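Local coordinates for PUA domain-containing protein (Pyrococcus horikoshii, PDB 3D79) that is of unknown function but carries a pre-PUA-like domain followed by a PUA domain, a family associated with RNA binding, and may bind RNA, at residues Leu73-Val78 with Gly128-Val133; Gly110-Ala115 with Val163-His168. All blocks are in the same frame, centred on the assembly; numbering follows the deposited sequence.

Contact 1. Residues Leu73-Val78 with Gly128-Val133; sequences LIFPLV and GDFVFV
Opposite each other in register, with CA atoms 7.1 Å apart, F75 and F130 lie on strands 73-76 and 130-133, which run nearly parallel, at 18°, with their axes 8.2 Å apart at closest approach. That spacing is too wide for one sheet, and no hydrogen bond joins the segments; F75 pairs its backbone with I68, V131 with G145. The two strands therefore belong to separate sheets, 73-76 being an outermost strand of the antiparallel sheet in the pre-PUA-like region and 130-133 part of the PUA sheet.

The two phenylalanines run antiparallel alongside each other, each setting its CB over the other's ring. CB of F75 lies over a face of the F130 ring, 4.2 Å from its centroid, a CH-pi contact. CB of F130 sits above a face of the F75 ring, 3.3 Å from CD1. The ring planes meet obliquely, at 36°. With CG anti to the backbone N (chi1 -160°), the F75 ring reaches on along strand 130-133, where CE2 comes 3.4 Å from V131 O and 4.0 Å from F132 CB. At the other end L73 CB meets the edge of the F130 ring, 3.8 Å from CE2.

M31 of helix 18-32 also touches F75, and I166 touches F130. Apolar and aromatic groups make most of the seam, whose cohesion probably comes mainly from their close packing, consistent with a hydrophobic domain interface.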
ATOM      1  N   LEU A  73       7.983   9.589  -3.542  1.00 25.28           N
ATOM      2  CA  LEU A  73       7.761   8.345  -2.798  1.00 23.15           C
ATOM      3  C   LEU A  73       6.618   7.520  -3.374  1.00 21.55           C
ATOM      4  O   LEU A  73       5.553   8.053  -3.686  1.00 20.58           O
ATOM      5  CB  LEU A  73       7.499   8.628  -1.314  1.00 23.51           C
ATOM      6  CG  LEU A  73       8.607   9.302  -0.494  1.00 23.88           C
ATOM      7  CD1 LEU A  73       8.145   9.467   0.946  1.00 24.61           C
ATOM      8  CD2 LEU A  73       9.915   8.524  -0.549  1.00 24.70           C
ATOM      9  N   ILE A  74       6.851   6.214  -3.501  1.00 19.47           N
ATOM     10  CA  ILE A  74       5.863   5.318  -4.088  1.00 17.82           C
ATOM     11  C   ILE A  74       5.379   4.252  -3.100  1.00 16.40           C
ATOM     12  O   ILE A  74       6.037   3.959  -2.093  1.00 15.75           O
ATOM     13  CB  ILE A  74       6.381   4.632  -5.404  1.00 17.72           C
ATOM     14  CG1 ILE A  74       7.645   3.806  -5.152  1.00 18.13           C
ATOM     15  CG2 ILE A  74       6.657   5.670  -6.487  1.00 18.41           C
ATOM     16  CD1 ILE A  74       7.389   2.402  -4.665  1.00 19.84           C
ATOM     17  N   PHE A  75       4.221   3.678  -3.410  1.00 15.12           N
ATOM     18  CA  PHE A  75       3.695   2.535  -2.670  1.00 14.34           C
ATOM     19  C   PHE A  75       2.682   1.812  -3.550  1.00 13.68           C
ATOM     20  O   PHE A  75       2.016   2.446  -4.361  1.00 13.32           O
ATOM     21  CB  PHE A  75       3.034   2.970  -1.359  1.00 14.36           C
ATOM     22  CG  PHE A  75       2.916   1.862  -0.348  1.00 14.31           C
ATOM     23  CD1 PHE A  75       4.048   1.371   0.299  1.00 14.38           C
ATOM     24  CD2 PHE A  75       1.674   1.306  -0.041  1.00 15.16           C
ATOM     25  CE1 PHE A  75       3.955   0.342   1.226  1.00 14.59           C
ATOM     26  CE2 PHE A  75       1.568   0.278   0.888  1.00 15.52           C
ATOM     27  CZ  PHE A  75       2.710  -0.207   1.526  1.00 14.74           C
ATOM     28  N   PRO A  76       2.578   0.474  -3.422  1.00 13.48           N
ATOM     29  CA  PRO A  76       1.559  -0.214  -4.219  1.00 13.26           C
ATOM     30  C   PRO A  76       0.136   0.321  -4.043  1.00 13.21           C
ATOM     31  O   PRO A  76      -0.276   0.655  -2.929  1.00 13.46           O
ATOM     32  CB  PRO A  76       1.633  -1.662  -3.708  1.00 13.57           C
ATOM     33  CG  PRO A  76       3.027  -1.805  -3.226  1.00 13.21           C
ATOM     34  CD  PRO A  76       3.378  -0.475  -2.621  1.00 13.50           C
ATOM     35  N   LEU A  77      -0.601   0.387  -5.147  1.00 13.43           N
ATOM     36  CA  LEU A  77      -2.026   0.716  -5.120  1.00 13.70           C
ATOM     37  C   LEU A  77      -2.831  -0.404  -4.474  1.00 13.54           C
ATOM     38  O   LEU A  77      -2.376  -1.551  -4.409  1.00 14.08           O
ATOM     39  CB  LEU A  77      -2.552   0.937  -6.540  1.00 13.70           C
ATOM     40  CG  LEU A  77      -2.000   2.138  -7.312  1.00 15.19           C
ATOM     41  CD1 LEU A  77      -2.367   2.022  -8.771  1.00 16.56           C
ATOM     42  CD2 LEU A  77      -2.506   3.459  -6.724  1.00 15.85           C
ATOM     43  N   VAL A  78      -4.034  -0.074  -4.008  1.00 13.68           N
ATOM     44  CA  VAL A  78      -4.931  -1.093  -3.451  1.00 13.85           C
ATOM     45  C   VAL A  78      -5.254  -2.168  -4.499  1.00 14.00           C
ATOM     46  O   VAL A  78      -5.261  -3.361  -4.169  1.00 14.55           O
ATOM     47  CB  VAL A  78      -6.212  -0.482  -2.809  1.00 13.98           C
ATOM     48  CG1 VAL A  78      -7.126  -1.579  -2.263  1.00 15.21           C
ATOM     49  CG2 VAL A  78      -5.823   0.455  -1.669  1.00 13.43           C
ATOM     50  N   GLY A 128       5.727   6.629  10.542  1.00 19.56           N
ATOM     51  CA  GLY A 128       6.078   7.324   9.306  1.00 19.04           C
ATOM     52  C   GLY A 128       6.152   6.428   8.085  1.00 18.34           C
ATOM     53  O   GLY A 128       6.108   6.920   6.956  1.00 18.59           O
ATOM     54  N   ASP A 129       6.270   5.119   8.317  1.00 17.85           N
ATOM     55  CA  ASP A 129       6.345   4.123   7.235  1.00 17.49           C
ATOM     56  C   ASP A 129       5.037   4.036   6.469  1.00 16.80           C
ATOM     57  O   ASP A 129       3.956   4.119   7.065  1.00 16.58           O
ATOM     58  CB  ASP A 129       6.663   2.727   7.796  1.00 17.62           C
ATOM     59  CG  ASP A 129       8.135   2.528   8.148  1.00 19.14           C
ATOM     60  OD1 ASP A 129       8.966   3.435   7.912  1.00 21.06           O
ATOM     61  OD2 ASP A 129       8.464   1.435   8.656  1.00 20.76           O
ATOM     62  N   PHE A 130       5.135   3.851   5.152  1.00 16.16           N
ATOM     63  CA  PHE A 130       3.991   3.461   4.336  1.00 15.80           C
ATOM     64  C   PHE A 130       3.585   2.053   4.747  1.00 14.89           C
ATOM     65  O   PHE A 130       4.439   1.183   4.928  1.00 14.69           O
ATOM     66  CB  PHE A 130       4.371   3.400   2.858  1.00 16.60           C
ATOM     67  CG  PHE A 130       4.271   4.705   2.130  1.00 18.72           C
ATOM     68  CD1 PHE A 130       3.161   5.533   2.281  1.00 21.43           C
ATOM     69  CD2 PHE A 130       5.278   5.085   1.253  1.00 21.42           C
ATOM     70  CE1 PHE A 130       3.070   6.737   1.582  1.00 22.94           C
ATOM     71  CE2 PHE A 130       5.199   6.280   0.552  1.00 22.61           C
ATOM     72  CZ  PHE A 130       4.089   7.109   0.714  1.00 21.73           C
ATOM     73  N   VAL A 131       2.282   1.830   4.885  1.00 14.01           N
ATOM     74  CA  VAL A 131       1.761   0.510   5.246  1.00 13.36           C
ATOM     75  C   VAL A 131       0.542   0.186   4.388  1.00 12.99           C
ATOM     76  O   VAL A 131      -0.057   1.081   3.794  1.00 12.79           O
ATOM     77  CB  VAL A 131       1.371   0.423   6.752  1.00 13.22           C
ATOM     78  CG1 VAL A 131       2.614   0.557   7.653  1.00 13.71           C
ATOM     79  CG2 VAL A 131       0.294   1.453   7.117  1.00 13.67           C
ATOM     80  N   PHE A 132       0.178  -1.092   4.306  1.00 12.44           N
ATOM     81  CA  PHE A 132      -1.125  -1.440   3.759  1.00 12.73           C
ATOM     82  C   PHE A 132      -1.986  -2.087   4.831  1.00 12.58           C
ATOM     83  O   PHE A 132      -1.471  -2.630   5.813  1.00 12.38           O
ATOM     84  CB  PHE A 132      -1.029  -2.340   2.513  1.00 12.97           C
ATOM     85  CG  PHE A 132      -0.523  -3.720   2.798  1.00 13.74           C
ATOM     86  CD1 PHE A 132      -1.407  -4.753   3.085  1.00 14.25           C
ATOM     87  CD2 PHE A 132       0.844  -3.988   2.779  1.00 15.30           C
ATOM     88  CE1 PHE A 132      -0.937  -6.033   3.365  1.00 14.11           C
ATOM     89  CE2 PHE A 132       1.318  -5.268   3.046  1.00 15.00           C
ATOM     90  CZ  PHE A 132       0.423  -6.288   3.342  1.00 13.60           C
ATOM     91  N   VAL A 133      -3.296  -2.017   4.623  1.00 12.51           N
ATOM     92  CA  VAL A 133      -4.279  -2.502   5.578  1.00 12.76           C
ATOM     93  C   VAL A 133      -5.023  -3.661   4.933  1.00 13.24           C
ATOM     94  O   VAL A 133      -5.526  -3.528   3.823  1.00 13.23           O
ATOM     95  CB  VAL A 133      -5.283  -1.389   5.959  1.00 13.12           C
ATOM     96  CG1 VAL A 133      -6.247  -1.879   7.041  1.00 12.98           C
ATOM     97  CG2 VAL A 133      -4.541  -0.128   6.423  1.00 13.36           C
TER

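Contact 2. Residues Gly110-Ala115 with Val163-His168; sequences GADVMA and VKVIHH
OD1 of D112 is gripped twice: V165 N donates to it over 2.9 Å, from 41° out of the carboxylate plane, and a water donates to it over 2.7 Å while also donating to V165 O. The other oxygen, OD2, offers its syn lone pair to K164 NZ in a 2.8 Å salt bridge. K164 starts away from D112, but the bend at chi2 (73°) brings its amine back. Were D112 shortened to an alanine, the V165 amide would probably lose its acceptor, the bridging water one of its anchors, and the K164 amine this countercharge.

V113 and V163 form an antiparallel hydrogen-bonded pair, V113 N to V163 O at 3.1 Å and V163 N to V113 O at 3.2 Å, which fastens short strand 113-114 to strand 161-165 within the mixed sheet of the PUA domain. Their side chains lie side by side, CB to CB 3.7 Å, on a face turned to V97 and V99 of strand 96-99. Beyond the corner at I166, where I166 and H167 form a classic beta bulge opposite I144, G110 N lies over one face of the H168 ring, 3.8 Å from H168 NE2. G110 closes helix 104-108 in a Schellman motif.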
ATOM      1  N   GLY A 110     -13.774   5.642   4.401  1.00 19.73           N
ATOM      2  CA  GLY A 110     -12.831   6.761   4.526  1.00 18.97           C
ATOM      3  C   GLY A 110     -12.259   7.022   5.912  1.00 18.48           C
ATOM      4  O   GLY A 110     -11.547   8.015   6.118  1.00 18.63           O
ATOM      5  N   ALA A 111     -12.557   6.140   6.863  1.00 17.55           N
ATOM      6  CA  ALA A 111     -12.020   6.266   8.216  1.00 17.25           C
ATOM      7  C   ALA A 111     -10.569   5.808   8.298  1.00 16.53           C
ATOM      8  O   ALA A 111     -10.147   4.910   7.558  1.00 16.91           O
ATOM      9  CB  ALA A 111     -12.878   5.482   9.214  1.00 17.44           C
ATOM     10  N   ASP A 112      -9.808   6.417   9.203  1.00 15.93           N
ATOM     11  CA  ASP A 112      -8.446   5.981   9.470  1.00 15.14           C
ATOM     12  C   ASP A 112      -8.479   4.697  10.295  1.00 14.50           C
ATOM     13  O   ASP A 112      -9.529   4.318  10.809  1.00 14.26           O
ATOM     14  CB  ASP A 112      -7.656   7.083  10.173  1.00 15.44           C
ATOM     15  CG  ASP A 112      -7.372   8.261   9.249  1.00 16.44           C
ATOM     16  OD1 ASP A 112      -7.107   8.025   8.051  1.00 15.44           O
ATOM     17  OD2 ASP A 112      -7.422   9.421   9.713  1.00 17.76           O
ATOM     18  N   VAL A 113      -7.344   4.018  10.395  1.00 14.14           N
ATOM     19  CA  VAL A 113      -7.301   2.766  11.163  1.00 13.57           C
ATOM     20  C   VAL A 113      -7.044   3.049  12.633  1.00 13.37           C
ATOM     21  O   VAL A 113      -6.048   3.682  12.988  1.00 13.17           O
ATOM     22  CB  VAL A 113      -6.254   1.772  10.624  1.00 13.58           C
ATOM     23  CG1 VAL A 113      -6.355   0.440  11.383  1.00 13.88           C
ATOM     24  CG2 VAL A 113      -6.457   1.547   9.138  1.00 13.33           C
ATOM     25  N   MET A 114      -7.950   2.570  13.482  1.00 13.31           N
ATOM     26  CA  MET A 114      -7.839   2.757  14.925  1.00 13.93           C
ATOM     27  C   MET A 114      -7.249   1.510  15.580  1.00 14.06           C
ATOM     28  O   MET A 114      -7.576   0.392  15.185  1.00 14.49           O
ATOM     29  CB  MET A 114      -9.211   3.073  15.525  1.00 14.04           C
ATOM     30  CG  MET A 114      -9.932   4.252  14.848  1.00 15.38           C
ATOM     31  SD  MET A 114      -8.992   5.788  14.929  1.00 17.41           S
ATOM     32  CE  MET A 114      -8.961   6.086  16.693  1.00 18.25           C
ATOM     33  N   ALA A 115      -6.397   1.712  16.583  1.00 14.89           N
ATOM     34  CA  ALA A 115      -5.711   0.606  17.265  1.00 15.22           C
ATOM     35  C   ALA A 115      -6.606  -0.539  17.776  1.00 15.70           C
ATOM     36  O   ALA A 115      -6.200  -1.701  17.684  1.00 15.76           O
ATOM     37  CB  ALA A 115      -4.809   1.128  18.382  1.00 15.55           C
ATOM     38  N   VAL A 163      -3.168   4.305  11.773  1.00 13.21           N
ATOM     39  CA  VAL A 163      -2.785   4.544  10.375  1.00 13.29           C
ATOM     40  C   VAL A 163      -3.570   5.699   9.776  1.00 13.45           C
ATOM     41  O   VAL A 163      -4.797   5.704   9.823  1.00 13.20           O
ATOM     42  CB  VAL A 163      -3.020   3.289   9.487  1.00 12.96           C
ATOM     43  CG1 VAL A 163      -2.608   3.553   8.035  1.00 13.62           C
ATOM     44  CG2 VAL A 163      -2.273   2.073  10.040  1.00 13.01           C
ATOM     45  N   LYS A 164      -2.848   6.671   9.216  1.00 14.31           N
ATOM     46  CA  LYS A 164      -3.461   7.713   8.399  1.00 14.99           C
ATOM     47  C   LYS A 164      -3.635   7.178   6.984  1.00 14.89           C
ATOM     48  O   LYS A 164      -2.650   7.016   6.258  1.00 15.16           O
ATOM     49  CB  LYS A 164      -2.591   8.985   8.388  1.00 15.06           C
ATOM     50  CG  LYS A 164      -3.231  10.173   7.670  1.00 18.16           C
ATOM     51  CD  LYS A 164      -4.363  10.751   8.525  1.00 20.60           C
ATOM     52  CE  LYS A 164      -5.292  11.601   7.704  1.00 22.36           C
ATOM     53  NZ  LYS A 164      -6.588  11.799   8.396  1.00 22.25           N
ATOM     54  N   VAL A 165      -4.879   6.897   6.602  1.00 14.78           N
ATOM     55  CA  VAL A 165      -5.180   6.343   5.278  1.00 14.79           C
ATOM     56  C   VAL A 165      -5.037   7.421   4.198  1.00 15.25           C
ATOM     57  O   VAL A 165      -5.495   8.555   4.376  1.00 15.27           O
ATOM     58  CB  VAL A 165      -6.576   5.686   5.230  1.00 14.80           C
ATOM     59  CG1 VAL A 165      -6.923   5.240   3.807  1.00 14.34           C
ATOM     60  CG2 VAL A 165      -6.621   4.496   6.191  1.00 14.67           C
ATOM     61  N   ILE A 166      -4.377   7.066   3.097  1.00 14.99           N
ATOM     62  CA  ILE A 166      -4.200   7.993   1.973  1.00 15.32           C
ATOM     63  C   ILE A 166      -4.907   7.525   0.696  1.00 15.14           C
ATOM     64  O   ILE A 166      -5.060   8.290  -0.258  1.00 15.13           O
ATOM     65  CB  ILE A 166      -2.694   8.290   1.687  1.00 15.41           C
ATOM     66  CG1 ILE A 166      -1.969   7.042   1.156  1.00 15.30           C
ATOM     67  CG2 ILE A 166      -2.009   8.863   2.933  1.00 15.64           C
ATOM     68  CD1 ILE A 166      -0.516   7.301   0.724  1.00 16.55           C
ATOM     69  N   HIS A 167      -5.331   6.263   0.689  1.00 14.59           N
ATOM     70  CA  HIS A 167      -6.004   5.665  -0.453  1.00 14.08           C
ATOM     71  C   HIS A 167      -6.677   4.390   0.036  1.00 14.30           C
ATOM     72  O   HIS A 167      -6.055   3.583   0.728  1.00 13.74           O
ATOM     73  CB  HIS A 167      -5.003   5.404  -1.600  1.00 14.21           C
ATOM     74  CG  HIS A 167      -5.510   4.482  -2.668  1.00 13.65           C
ATOM     75  ND1 HIS A 167      -4.725   3.497  -3.233  1.00 15.84           N
ATOM     76  CD2 HIS A 167      -6.716   4.393  -3.276  1.00 13.58           C
ATOM     77  CE1 HIS A 167      -5.431   2.838  -4.136  1.00 12.96           C
ATOM     78  NE2 HIS A 167      -6.644   3.358  -4.177  1.00 16.55           N
ATOM     79  N   HIS A 168      -7.953   4.227  -0.293  1.00 15.05           N
ATOM     80  CA  HIS A 168      -8.688   3.030   0.105  1.00 15.99           C
ATOM     81  C   HIS A 168      -9.538   2.490  -1.033  1.00 16.64           C
ATOM     82  O   HIS A 168      -9.878   3.223  -1.967  1.00 16.51           O
ATOM     83  CB  HIS A 168      -9.541   3.290   1.357  1.00 16.07           C
ATOM     84  CG  HIS A 168     -10.635   4.298   1.160  1.00 16.69           C
ATOM     85  ND1 HIS A 168     -11.883   3.962   0.677  1.00 17.21           N
ATOM     86  CD2 HIS A 168     -10.675   5.628   1.410  1.00 16.90           C
ATOM     87  CE1 HIS A 168     -12.639   5.045   0.626  1.00 18.05           C
ATOM     88  NE2 HIS A 168     -11.927   6.071   1.057  1.00 17.64           N
TER
HETATM   89  O   HOH W   1      -7.954   9.245   5.750  1.00 23.48           O

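Overall arrangement
Contact 1 is buried and joins the pre-PUA-like and PUA regions; contact 2, partly buried, stays within the PUA region. The centre of contact 1 lies about 3 Å, and that of contact 2 about 12 Å, from the centre of the chain. Their chemistry follows: 73-78 with 128-133 has aromatic and aliphatic packing and no hydrogen bond across it, whereas 110-115 with 163-168 combines strand pairing with a salt bridge and a bridging water. Each includes a strand of the mixed sheet, and the centres of the two contacts are about 12 Å apart. They touch through V131 with V163, V133 with V113, F130 with I166, and V78 with H167. Along the chain their segments interleave.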